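Local coordinates for attaching and effacing protein, pathogenesis factor (Escherichia coli, PDB 4E9L) that probably acts as a surface adhesin of the intimin/invasin family, with this piece supplying consecutive immunoglobulin-like domains of the longer protein, at residues I96-D101 / L167-K172; V109-T114 / W154-S159; G292-A297 / F318-A323; K306-K311 / L391-A396; F84-L89 / A115-D120. One frame throughout, in Å; residues are numbered along the deposited sequence.

Contact 1 (I96-D101 / L167-K172); sequences ITLNPD and LDVMPK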
# COMPACT_ATOMS: atom_id res chain seq x y z
N ILE A 96 12.80 -2.09 -40.43
CA ILE A 96 12.48 -0.80 -39.82
C ILE A 96 13.07 -0.72 -38.41
O ILE A 96 12.97 -1.68 -37.63
CB ILE A 96 10.96 -0.45 -39.88
CG1 ILE A 96 10.68 0.94 -39.24
CG2 ILE A 96 10.09 -1.59 -39.26
CD1 ILE A 96 9.41 1.60 -39.57
N THR A 97 13.63 0.46 -38.09
CA THR A 97 14.20 0.79 -36.78
C THR A 97 13.55 2.05 -36.25
O THR A 97 13.27 2.98 -37.01
CB THR A 97 15.75 0.92 -36.94
OG1 THR A 97 16.29 -0.39 -37.18
CG2 THR A 97 16.45 1.51 -35.72
N LEU A 98 13.34 2.10 -34.92
CA LEU A 98 12.89 3.30 -34.20
C LEU A 98 14.03 3.78 -33.32
O LEU A 98 14.62 2.98 -32.60
CB LEU A 98 11.64 3.04 -33.33
CG LEU A 98 10.37 2.77 -34.10
CD1 LEU A 98 9.33 2.13 -33.17
CD2 LEU A 98 9.82 4.07 -34.75
N ASN A 99 14.32 5.07 -33.38
CA ASN A 99 15.41 5.66 -32.59
C ASN A 99 15.01 6.92 -31.84
O ASN A 99 14.50 7.85 -32.47
CB ASN A 99 16.62 5.92 -33.48
CG ASN A 99 17.88 6.16 -32.70
OD1 ASN A 99 18.22 5.40 -31.79
ND2 ASN A 99 18.55 7.27 -32.97
N PRO A 100 15.26 7.02 -30.50
CA PRO A 100 15.86 5.98 -29.63
C PRO A 100 14.80 5.02 -29.09
O PRO A 100 13.60 5.28 -29.22
CB PRO A 100 16.42 6.81 -28.46
CG PRO A 100 15.35 7.92 -28.30
CD PRO A 100 14.91 8.24 -29.73
N ASP A 101 15.24 3.99 -28.38
CA ASP A 101 14.33 3.15 -27.64
C ASP A 101 14.07 3.96 -26.34
O ASP A 101 14.83 4.87 -26.02
CB ASP A 101 14.93 1.76 -27.38
CG ASP A 101 14.04 0.83 -26.57
OD1 ASP A 101 12.80 1.07 -26.52
OD2 ASP A 101 14.58 -0.11 -25.95
N LEU A 167 4.81 1.03 -28.64
CA LEU A 167 4.57 1.67 -29.93
C LEU A 167 5.18 0.72 -30.98
O LEU A 167 6.36 0.38 -30.89
CB LEU A 167 5.19 3.06 -30.04
CG LEU A 167 5.03 3.72 -31.44
CD1 LEU A 167 3.59 4.22 -31.65
CD2 LEU A 167 6.02 4.85 -31.62
N ASP A 168 4.35 0.23 -31.90
CA ASP A 168 4.76 -0.66 -32.99
C ASP A 168 4.62 0.13 -34.28
O ASP A 168 3.58 0.75 -34.51
CB ASP A 168 3.84 -1.89 -33.06
CG ASP A 168 3.96 -2.87 -31.92
OD1 ASP A 168 4.68 -2.56 -30.94
OD2 ASP A 168 3.34 -3.96 -32.00
N VAL A 169 5.68 0.17 -35.09
CA VAL A 169 5.67 0.91 -36.36
C VAL A 169 6.02 -0.03 -37.50
O VAL A 169 7.05 -0.72 -37.46
CB VAL A 169 6.59 2.17 -36.31
CG1 VAL A 169 6.49 3.01 -37.59
CG2 VAL A 169 6.29 3.04 -35.09
N MET A 170 5.17 -0.04 -38.53
CA MET A 170 5.38 -0.85 -39.73
C MET A 170 5.21 0.05 -40.98
O MET A 170 4.15 0.70 -41.13
CB MET A 170 4.39 -2.06 -39.74
CG MET A 170 4.29 -2.82 -41.08
SD MET A 170 5.79 -3.77 -41.52
CE MET A 170 5.61 -5.22 -40.45
N PRO A 171 6.20 0.11 -41.91
CA PRO A 171 5.95 0.84 -43.17
C PRO A 171 5.03 -0.02 -44.04
O PRO A 171 5.00 -1.26 -43.90
CB PRO A 171 7.34 0.97 -43.79
CG PRO A 171 8.08 -0.23 -43.29
CD PRO A 171 7.51 -0.59 -41.94
N LYS A 172 4.24 0.65 -44.88
CA LYS A 172 3.28 0.01 -45.76
C LYS A 172 3.32 0.60 -47.16
O LYS A 172 3.64 1.77 -47.35
CB LYS A 172 1.86 0.04 -45.15
CG LYS A 172 1.74 -0.81 -43.83
CD LYS A 172 0.32 -1.06 -43.43
CE LYS A 172 0.23 -2.02 -42.27
NZ LYS A 172 -1.06 -1.88 -41.54

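Contact 2 (V109-T114 / W154-S159); sequences VTAIWT and WTAQIS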
# COMPACT_ATOMS: atom_id res chain seq x y z
N VAL A 109 10.24 10.40 -31.76
CA VAL A 109 11.01 9.18 -32.08
C VAL A 109 11.20 9.14 -33.60
O VAL A 109 10.31 9.57 -34.35
CB VAL A 109 10.39 7.89 -31.45
CG1 VAL A 109 8.97 7.63 -31.95
CG2 VAL A 109 11.29 6.67 -31.63
N THR A 110 12.38 8.71 -34.07
CA THR A 110 12.62 8.69 -35.51
C THR A 110 12.40 7.27 -36.03
O THR A 110 12.88 6.34 -35.41
CB THR A 110 14.03 9.21 -35.85
OG1 THR A 110 14.18 10.51 -35.27
CG2 THR A 110 14.29 9.27 -37.36
N ALA A 111 11.72 7.13 -37.17
CA ALA A 111 11.52 5.84 -37.83
C ALA A 111 12.47 5.81 -39.01
O ALA A 111 12.48 6.74 -39.81
CB ALA A 111 10.08 5.68 -38.31
N ILE A 112 13.27 4.74 -39.12
CA ILE A 112 14.22 4.55 -40.20
C ILE A 112 13.89 3.22 -40.88
O ILE A 112 14.11 2.15 -40.32
CB ILE A 112 15.72 4.60 -39.78
CG1 ILE A 112 16.03 5.81 -38.84
CG2 ILE A 112 16.61 4.63 -41.04
CD1 ILE A 112 16.16 5.40 -37.33
N TRP A 113 13.35 3.31 -42.08
CA TRP A 113 12.96 2.16 -42.87
C TRP A 113 14.01 1.92 -43.96
O TRP A 113 14.34 2.83 -44.74
CB TRP A 113 11.57 2.45 -43.47
CG TRP A 113 11.09 1.54 -44.56
CD1 TRP A 113 11.31 0.19 -44.70
CD2 TRP A 113 10.19 1.90 -45.61
NE1 TRP A 113 10.64 -0.29 -45.80
CE2 TRP A 113 9.94 0.74 -46.37
CE3 TRP A 113 9.52 3.09 -45.94
CZ2 TRP A 113 9.13 0.76 -47.51
CZ3 TRP A 113 8.68 3.10 -47.04
CH2 TRP A 113 8.46 1.93 -47.79
N THR A 114 14.54 0.71 -43.99
CA THR A 114 15.54 0.28 -44.95
C THR A 114 14.79 -0.57 -45.96
O THR A 114 14.29 -1.63 -45.62
CB THR A 114 16.68 -0.47 -44.24
OG1 THR A 114 17.23 0.39 -43.25
CG2 THR A 114 17.79 -0.89 -45.21
N TRP A 154 14.66 5.48 -45.68
CA TRP A 154 13.51 6.36 -45.66
C TRP A 154 13.30 6.75 -44.20
O TRP A 154 13.32 5.88 -43.32
CB TRP A 154 12.30 5.59 -46.18
CG TRP A 154 12.44 5.21 -47.63
CD1 TRP A 154 13.19 4.20 -48.15
CD2 TRP A 154 11.77 5.83 -48.73
NE1 TRP A 154 13.04 4.16 -49.52
CE2 TRP A 154 12.14 5.13 -49.89
CE3 TRP A 154 10.83 6.88 -48.83
CZ2 TRP A 154 11.65 5.46 -51.16
CZ3 TRP A 154 10.34 7.20 -50.08
CH2 TRP A 154 10.74 6.50 -51.23
N THR A 155 13.17 8.05 -43.92
CA THR A 155 13.04 8.47 -42.52
C THR A 155 11.74 9.23 -42.26
O THR A 155 11.32 10.00 -43.12
CB THR A 155 14.27 9.34 -42.10
OG1 THR A 155 14.40 10.40 -43.02
CG2 THR A 155 15.58 8.56 -42.08
N ALA A 156 11.10 9.01 -41.10
CA ALA A 156 9.90 9.75 -40.69
C ALA A 156 10.01 10.11 -39.23
O ALA A 156 10.60 9.35 -38.46
CB ALA A 156 8.63 8.95 -40.95
N GLN A 157 9.47 11.26 -38.84
CA GLN A 157 9.51 11.68 -37.44
C GLN A 157 8.16 11.45 -36.82
O GLN A 157 7.13 11.84 -37.40
CB GLN A 157 9.90 13.18 -37.33
CG GLN A 157 11.29 13.53 -37.88
CD GLN A 157 12.45 12.80 -37.22
OE1 GLN A 157 12.41 12.41 -36.05
NE2 GLN A 157 13.54 12.64 -37.96
N ILE A 158 8.13 10.77 -35.67
CA ILE A 158 6.87 10.53 -34.95
C ILE A 158 6.75 11.49 -33.75
O ILE A 158 7.65 11.51 -32.91
CB ILE A 158 6.66 9.03 -34.54
CG1 ILE A 158 6.59 8.11 -35.79
CG2 ILE A 158 5.36 8.87 -33.71
CD1 ILE A 158 7.00 6.63 -35.51
N SER A 159 5.68 12.29 -33.69
CA SER A 159 5.42 13.17 -32.53
C SER A 159 4.54 12.32 -31.64
O SER A 159 3.46 11.91 -32.06
CB SER A 159 4.67 14.43 -32.94
OG SER A 159 5.42 15.17 -33.89

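Contact 3 (G292-A297 / F318-A323); sequences GEMSSA and FTMKDA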
# COMPACT_ATOMS: atom_id res chain seq x y z
N GLY A 292 -1.00 -1.04 22.05
CA GLY A 292 -0.82 -2.39 21.56
C GLY A 292 -1.81 -3.36 22.18
O GLY A 292 -2.69 -2.96 22.97
N GLU A 293 -1.69 -4.64 21.81
CA GLU A 293 -2.50 -5.74 22.36
C GLU A 293 -2.34 -5.66 23.89
O GLU A 293 -1.23 -5.41 24.38
CB GLU A 293 -1.89 -7.09 21.88
CG GLU A 293 -2.72 -8.32 22.20
CD GLU A 293 -2.27 -9.63 21.58
OE1 GLU A 293 -1.15 -9.68 21.01
OE2 GLU A 293 -3.03 -10.62 21.66
N MET A 294 -3.42 -5.88 24.64
CA MET A 294 -3.30 -5.81 26.09
C MET A 294 -2.29 -6.81 26.67
O MET A 294 -2.10 -7.91 26.13
CB MET A 294 -4.66 -5.81 26.80
CG MET A 294 -5.30 -7.15 26.95
SD MET A 294 -4.92 -7.91 28.56
CE MET A 294 -5.48 -6.63 29.66
N SER A 295 -1.60 -6.39 27.71
CA SER A 295 -0.62 -7.19 28.40
C SER A 295 -1.21 -7.51 29.78
O SER A 295 -1.49 -6.60 30.58
CB SER A 295 0.70 -6.43 28.52
OG SER A 295 1.50 -6.91 29.59
N SER A 296 -1.45 -8.79 30.03
CA SER A 296 -2.01 -9.19 31.32
C SER A 296 -1.00 -8.90 32.45
O SER A 296 -1.42 -8.46 33.51
CB SER A 296 -2.44 -10.65 31.31
OG SER A 296 -1.31 -11.46 31.02
N ALA A 297 0.31 -9.01 32.17
CA ALA A 297 1.38 -8.70 33.13
C ALA A 297 1.39 -7.23 33.60
O ALA A 297 1.71 -6.95 34.75
CB ALA A 297 2.74 -9.07 32.54
N PHE A 318 -10.39 -1.83 37.00
CA PHE A 318 -9.55 -2.56 36.07
C PHE A 318 -8.71 -1.59 35.24
O PHE A 318 -9.27 -0.74 34.55
CB PHE A 318 -10.41 -3.50 35.20
CG PHE A 318 -9.65 -4.20 34.09
CD1 PHE A 318 -8.58 -5.03 34.38
CD2 PHE A 318 -9.98 -3.98 32.76
CE1 PHE A 318 -7.86 -5.66 33.36
CE2 PHE A 318 -9.24 -4.59 31.73
CZ PHE A 318 -8.18 -5.41 32.04
N THR A 319 -7.35 -1.67 35.39
CA THR A 319 -6.41 -0.79 34.68
C THR A 319 -5.77 -1.63 33.61
O THR A 319 -5.13 -2.63 33.90
CB THR A 319 -5.38 -0.19 35.65
OG1 THR A 319 -6.08 0.63 36.58
CG2 THR A 319 -4.30 0.66 34.93
N MET A 320 -5.96 -1.23 32.37
CA MET A 320 -5.46 -2.01 31.26
C MET A 320 -4.32 -1.32 30.52
O MET A 320 -4.45 -0.17 30.09
CB MET A 320 -6.64 -2.36 30.34
CG MET A 320 -6.24 -3.06 29.09
SD MET A 320 -7.58 -4.01 28.34
CE MET A 320 -8.79 -2.79 28.02
N LYS A 321 -3.19 -2.02 30.41
CA LYS A 321 -2.03 -1.51 29.67
C LYS A 321 -1.53 -2.51 28.62
O LYS A 321 -1.77 -3.72 28.75
CB LYS A 321 -0.91 -1.17 30.65
CG LYS A 321 -1.16 0.08 31.48
CD LYS A 321 0.05 0.42 32.34
CE LYS A 321 -0.24 1.50 33.37
NZ LYS A 321 -0.93 0.94 34.55
N ASP A 322 -0.77 -2.01 27.63
CA ASP A 322 -0.12 -2.84 26.60
C ASP A 322 1.30 -3.24 27.09
O ASP A 322 1.65 -2.94 28.25
CB ASP A 322 -0.13 -2.14 25.22
CG ASP A 322 0.80 -0.95 25.02
OD1 ASP A 322 1.58 -0.63 25.95
OD2 ASP A 322 0.76 -0.34 23.93
N ALA A 323 2.10 -3.92 26.25
CA ALA A 323 3.44 -4.39 26.60
C ALA A 323 4.45 -3.27 26.87
O ALA A 323 5.50 -3.52 27.48
CB ALA A 323 3.97 -5.34 25.53
O HOH W 1 1.26 -4.82 23.62

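Contact 4 (K306-K311 / L391-A396); sequences KTPTVK and LVLNVA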
# COMPACT_ATOMS: atom_id res chain seq x y z
N LYS A 306 -11.90 -6.05 50.13
CA LYS A 306 -11.38 -7.41 49.96
C LYS A 306 -12.19 -8.48 50.72
O LYS A 306 -12.03 -9.67 50.45
CB LYS A 306 -9.88 -7.51 50.29
CG LYS A 306 -9.45 -6.92 51.63
CD LYS A 306 -7.93 -6.96 51.82
CE LYS A 306 -7.20 -5.94 50.98
NZ LYS A 306 -5.73 -6.09 51.11
N THR A 307 -13.05 -8.05 51.67
CA THR A 307 -13.89 -8.97 52.46
C THR A 307 -15.38 -8.55 52.39
O THR A 307 -15.97 -8.22 53.43
CB THR A 307 -13.40 -9.09 53.92
OG1 THR A 307 -13.64 -7.84 54.58
CG2 THR A 307 -11.92 -9.50 54.03
N PRO A 308 -16.01 -8.54 51.19
CA PRO A 308 -17.42 -8.11 51.13
C PRO A 308 -18.34 -9.19 51.65
O PRO A 308 -17.98 -10.36 51.67
CB PRO A 308 -17.65 -7.87 49.64
CG PRO A 308 -16.72 -8.84 48.97
CD PRO A 308 -15.51 -8.96 49.87
N THR A 309 -19.51 -8.79 52.11
CA THR A 309 -20.49 -9.73 52.63
C THR A 309 -21.27 -10.30 51.45
O THR A 309 -21.40 -9.62 50.42
CB THR A 309 -21.39 -9.01 53.66
OG1 THR A 309 -20.57 -8.63 54.77
CG2 THR A 309 -22.55 -9.87 54.18
N VAL A 310 -21.76 -11.54 51.58
CA VAL A 310 -22.63 -12.21 50.60
C VAL A 310 -23.76 -11.25 50.20
O VAL A 310 -24.27 -10.50 51.04
CB VAL A 310 -23.22 -13.56 51.11
CG1 VAL A 310 -22.15 -14.65 51.15
CG2 VAL A 310 -23.92 -13.43 52.48
N LYS A 311 -24.10 -11.25 48.92
CA LYS A 311 -25.17 -10.45 48.32
C LYS A 311 -25.05 -8.91 48.42
O LYS A 311 -26.04 -8.21 48.18
CB LYS A 311 -26.58 -10.95 48.75
CG LYS A 311 -26.91 -12.38 48.27
CD LYS A 311 -26.85 -12.53 46.72
CE LYS A 311 -27.82 -11.65 45.95
NZ LYS A 311 -27.53 -11.64 44.49
N LEU A 391 -8.07 -11.61 40.94
CA LEU A 391 -8.32 -10.85 42.13
C LEU A 391 -8.93 -11.89 43.09
O LEU A 391 -9.79 -12.68 42.68
CB LEU A 391 -9.31 -9.71 41.83
CG LEU A 391 -10.03 -9.07 43.02
CD1 LEU A 391 -9.08 -8.38 43.96
CD2 LEU A 391 -11.08 -8.10 42.55
N VAL A 392 -8.44 -11.94 44.32
CA VAL A 392 -8.94 -12.92 45.29
C VAL A 392 -9.69 -12.18 46.39
O VAL A 392 -9.13 -11.31 47.05
CB VAL A 392 -7.81 -13.82 45.85
CG1 VAL A 392 -8.33 -14.75 46.95
CG2 VAL A 392 -7.11 -14.61 44.73
N LEU A 393 -10.95 -12.52 46.58
CA LEU A 393 -11.76 -11.94 47.64
C LEU A 393 -12.15 -13.03 48.65
O LEU A 393 -12.23 -14.21 48.29
CB LEU A 393 -13.04 -11.27 47.07
CG LEU A 393 -12.87 -10.20 45.97
CD1 LEU A 393 -14.23 -9.75 45.42
CD2 LEU A 393 -12.07 -9.00 46.47
N ASN A 394 -12.38 -12.64 49.90
CA ASN A 394 -12.86 -13.58 50.93
C ASN A 394 -14.26 -13.11 51.31
O ASN A 394 -14.42 -12.14 52.05
CB ASN A 394 -11.89 -13.62 52.11
CG ASN A 394 -10.63 -14.37 51.74
OD1 ASN A 394 -10.62 -15.59 51.58
ND2 ASN A 394 -9.56 -13.64 51.50
N VAL A 395 -15.29 -13.75 50.73
CA VAL A 395 -16.68 -13.33 50.94
C VAL A 395 -17.17 -13.76 52.32
O VAL A 395 -17.12 -14.95 52.63
CB VAL A 395 -17.61 -13.77 49.77
CG1 VAL A 395 -19.00 -13.13 49.90
CG2 VAL A 395 -16.99 -13.41 48.42
N ALA A 396 -17.65 -12.79 53.12
CA ALA A 396 -18.14 -12.99 54.49
C ALA A 396 -19.60 -13.46 54.47
O ALA A 396 -20.38 -12.96 53.68
CB ALA A 396 -18.01 -11.69 55.27
O HOH W 2 -9.92 -10.87 51.67

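Contact 5 (F84-L89 / A115-D120); sequences FVAGPL and AKDAND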
# COMPACT_ATOMS: atom_id res chain seq x y z
N PHE A 84 22.62 0.81 -61.58
CA PHE A 84 21.51 0.08 -62.20
C PHE A 84 20.20 0.23 -61.40
O PHE A 84 20.24 0.54 -60.20
CB PHE A 84 21.85 -1.41 -62.36
CG PHE A 84 22.26 -2.10 -61.07
CD1 PHE A 84 23.60 -2.24 -60.73
CD2 PHE A 84 21.30 -2.60 -60.20
CE1 PHE A 84 23.98 -2.86 -59.54
CE2 PHE A 84 21.68 -3.21 -59.00
CZ PHE A 84 23.01 -3.33 -58.68
N VAL A 85 19.06 -0.05 -62.06
CA VAL A 85 17.73 0.01 -61.47
C VAL A 85 17.44 -1.27 -60.64
O VAL A 85 17.61 -2.39 -61.14
CB VAL A 85 16.67 0.29 -62.57
CG1 VAL A 85 15.25 -0.05 -62.11
CG2 VAL A 85 16.75 1.75 -63.02
N ALA A 86 17.03 -1.08 -59.37
CA ALA A 86 16.72 -2.18 -58.45
C ALA A 86 15.37 -2.82 -58.80
O ALA A 86 14.57 -2.20 -59.52
CB ALA A 86 16.68 -1.66 -57.02
N GLY A 87 15.13 -4.04 -58.31
CA GLY A 87 13.87 -4.75 -58.52
C GLY A 87 12.77 -4.22 -57.62
O GLY A 87 12.96 -3.22 -56.91
N PRO A 88 11.57 -4.85 -57.61
CA PRO A 88 10.52 -4.35 -56.71
C PRO A 88 10.84 -4.53 -55.23
O PRO A 88 11.61 -5.44 -54.86
CB PRO A 88 9.26 -5.12 -57.13
CG PRO A 88 9.70 -6.19 -58.05
CD PRO A 88 11.15 -6.04 -58.37
N LEU A 89 10.28 -3.67 -54.37
CA LEU A 89 10.51 -3.79 -52.92
C LEU A 89 10.13 -5.20 -52.48
O LEU A 89 9.09 -5.75 -52.88
CB LEU A 89 9.67 -2.79 -52.12
CG LEU A 89 9.88 -2.84 -50.61
CD1 LEU A 89 10.28 -1.54 -50.07
CD2 LEU A 89 8.67 -3.37 -49.90
N ALA A 115 14.66 -0.05 -47.19
CA ALA A 115 13.89 -0.67 -48.26
C ALA A 115 14.83 -1.32 -49.26
O ALA A 115 15.71 -0.66 -49.83
CB ALA A 115 13.04 0.38 -48.95
N LYS A 116 14.64 -2.63 -49.47
CA LYS A 116 15.50 -3.40 -50.38
C LYS A 116 14.69 -4.32 -51.26
O LYS A 116 13.57 -4.70 -50.90
CB LYS A 116 16.48 -4.28 -49.56
CG LYS A 116 17.50 -3.53 -48.70
CD LYS A 116 18.49 -4.52 -48.05
CE LYS A 116 19.24 -3.93 -46.89
NZ LYS A 116 20.31 -4.86 -46.41
N ASP A 117 15.28 -4.73 -52.40
CA ASP A 117 14.66 -5.71 -53.29
C ASP A 117 15.19 -7.08 -52.86
O ASP A 117 15.95 -7.15 -51.89
CB ASP A 117 14.99 -5.37 -54.75
CG ASP A 117 16.44 -5.53 -55.20
OD1 ASP A 117 17.28 -5.98 -54.39
OD2 ASP A 117 16.73 -5.20 -56.37
N ALA A 118 14.81 -8.16 -53.58
CA ALA A 118 15.28 -9.51 -53.21
C ALA A 118 16.80 -9.75 -53.36
O ALA A 118 17.29 -10.72 -52.81
CB ALA A 118 14.48 -10.58 -53.93
N ASN A 119 17.53 -8.87 -54.08
CA ASN A 119 18.99 -8.96 -54.21
C ASN A 119 19.69 -8.05 -53.19
O ASN A 119 20.89 -7.85 -53.30
CB ASN A 119 19.45 -8.62 -55.64
CG ASN A 119 19.51 -9.79 -56.60
OD1 ASN A 119 19.21 -9.67 -57.78
ND2 ASN A 119 19.96 -10.93 -56.13
N ASP A 120 18.94 -7.48 -52.21
CA ASP A 120 19.49 -6.61 -51.16
C ASP A 120 20.01 -5.25 -51.67
O ASP A 120 20.78 -4.57 -50.98
CB ASP A 120 20.54 -7.36 -50.29
CG ASP A 120 19.95 -8.56 -49.58
OD1 ASP A 120 18.93 -8.39 -48.91
OD2 ASP A 120 20.53 -9.66 -49.68
O HOH W 3 12.68 -7.81 -55.48

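Contact 1 (I96-D101 / L167-K172)
I96 packs against V169 and P171, and L98 against V169, in a largely apolar contact between the two sheets of an immunoglobulin-like beta sandwich. Strand 95-99 is an outermost strand of one sheet. Strand 165-173 belongs to the other. The short strand axes come within 7.8 Å, at 139° between their directions, so these are sheet faces and not neighbouring strands. I96 stretches straight into the interface, CG1 anti to the backbone N (chi1 -179°). With the chain extended again at chi2, I96 CD1 lies 3.7 Å from P171 CD. I96 CD1 also lies 3.8 Å from V169 CG1, and the I96 and V169 side chains cross at about a right angle. The other branch, I96 CG2, rests 3.6 Å from V169 O. L98 works beside it. L98 CD2 is 3.7 Å from V169 CG2, and L98 CD1 comes equally near that methyl, so V169 CG2 is held in the fork of the leucine. V169 thus divides its two branches, CG1 to I96 and CG2 to L98. Further out, L98 CD1 reaches L167 O at 4.1 Å. A183 also touches both I96 and L98, L133 touches V169, and W113 touches P171. T97 points away, and the T97 and N99 backbones pair with I112 and T110 in their own sheet. No hydrogen bond joins the two segments. The sheets are held together here by burial of hydrocarbon and by shape, with the polar backbone bonds made within each sheet.

Contact 2 (V109-T114 / W154-S159)
W113 and W154 lie side by side on one face of the paired strands, with the bulk of one indole fitted to the root of the other. W154 CB nestles against the six-membered ring of W113, 3.7 Å from CE3. W113 CZ3 in turn stands over one face of the W154 ring, toward its rim. The two ring planes are turned 35° apart. W113 O completes the fit at the edge of the W154 indole, in its plane. Both indole nitrogens are anchored to backbone oxygens, W113 NE1 to A178 and W154 NE1 to V123. Beyond the tryptophans the same face drops to the low pair A111 and A156, whose CB atoms are 4.4 Å apart. W146 touches A156 and meets the W113 ring edge-to-face. The face rises again at V109 and I158, where V109 CG1 presses on I158 CB at 3.7 Å. I158 CD1 reaches toward the dip, 4.3 Å from A111 CB. The strands are central neighbours in the four-stranded antiparallel sheet of an immunoglobulin-like domain. Six backbone hydrogen bonds join them in the pairs V109-I158, A111-A156 and W113-W154, and the face with the tryptophans lies toward the facing sheet, with V169 on I158. The opposite face has a gentler relief. I112 CG2 and T155 CG2 lie alongside at 4.2 Å. Next to them Q157 folds over at its second torsion (chi2 -60°), which lays its amide beside T110, and T110 OG1 donates to Q157 OE1 at 2.7 Å.

Contact 3 (G292-A297 / F318-A323)
M294 fills the tight part of this contact, where the linker 292-297 enters the last domain modelled and crosses residues 320-323, which follow F318 and T319. Its side chain leaves between the backbone N and carbonyl carbon (chi1 80°) and bends twice more, which folds CE back onto the F318 and M320 side chains. M294 CE lies 3.6 Å from M320 SD, and the two methionines cross at about a right angle. M294 CE also meets F318 CZ at 3.8 Å, at the ring edge and near its plane. A386 and V381 close in around this group. Next to it S295 N donates an almost straight bond to K321 O at 2.9 Å. The other end is wetter. A water bridges the segments there, donating a hydrogen bond to E293 O at 2.7 Å and accepting from A323 N at 2.9 Å. Beyond the water, at the end away from M294, D322 OD2 accepts from G292 N at 2.7 Å with its anti lone pair. D322 OD1 is taken up by the backbone N atoms of Y324 and N326. So many N-H groups round one buried carboxylate would probably stabilise its negative charge and fix its rotation.

Contact 4 (K306-K311 / L391-A396)
A396 meets P308, T309 and V310 through both of its backbone polar atoms. A396 N donates to P308 O at 2.8 Å, from a position tilted 24° out of the carbonyl plane. A396 O accepts from V310 N at 2.9 Å. Proline brings no N-H, so P308 takes part through its oxygen. P308 O also has V395 CA close by, 3.3 Å away in a CA-H...O contact. At the other end K306 O serves two donors. N394 N reaches K306 O at 3.0 Å in a nearly straight bond. A water also donates to K306 O, at 2.7 Å, and accepts from N394 ND2, at 2.8 Å, so the asparagine amide is tied back to the same carbonyl. N394 O has T307 CA at 3.2 Å, a second CA-H...O contact. The two segments run roughly the same way, about 45° apart, and only one bridge, T309 with A396, forms between them. This resembles the parallel edge by which the first strand of an immunoglobulin-like domain crosses to the last strand of the facing sheet. Strand 391-395 uses its other edge for strand 373-381, where L393 pairs with L375 and V395 with G373. Apolar packing backs the bonds. V395 CG1, anti to the backbone N (chi1 -171°), reaches V310 CG1 at 3.7 Å, with L368 and A342 also on V395. Outside the pair, T309 O is bonded to T312 OG1, and T307 N to N305 OD1.

Contact 5 (F84-L89 / A115-D120)
The Asx turn that begins at D117 ties the linker residues A86 to L89 to the loop that follows strand 108-114, at the entry to the first immunoglobulin-like domain modelled. A type I beta turn from D117 to D120 coincides with it, and D120 N bonds to D117 O. The D117 carboxylate holds both sides. D117 CG sits between the backbone N and the carbonyl carbon (chi1 68°), which places one oxygen by the linker and the other by the turn. D117 OD2 accepts from G87 N at 2.8 Å, with the anti lone pair, and the bond is fairly straight at 161°. D117 OD1 accepts a bent bond from N119 N at 2.9 Å, met from well above the carboxylate plane, and also one from N121 N. The carboxylate is therefore fixed in rotation by backbone N-H groups. A86 CB lies beside OD2. P88 O stands 3.4 Å from D117 CB, and a water links this carbonyl to A118 N, at 2.7 Å from P88 O. The apolar end is small. L89, which also touches W113 and L126, brings its CD1 to 3.5 Å from A115 CB.

How the contacts relate
Contacts 1 and 2 share one sandwich, with centres 7 Å apart and contact 2 nested within the loop closed by contact 1. Strands 95-99 and 108-114 are neighbours in one sheet, with T97 O 2.7 Å from I112 N, and P171 CB packs on W113 CD2 across the sheets at 3.5 Å. Contact 5 adjoins contact 2 at the N-terminal end, where L89 CD1 is 3.6 Å from W113 CZ2. Contacts 3 and 4 mark the two ends of the last domain modelled, with centres about 26 Å apart. Contacts 3 and 5 repeat one linker design, glycine N on aspartate OD2 plus a bridging water, about 86 Å apart between centres. Contacts 4 and 5 are about 110 Å apart, as suits an elongated chain.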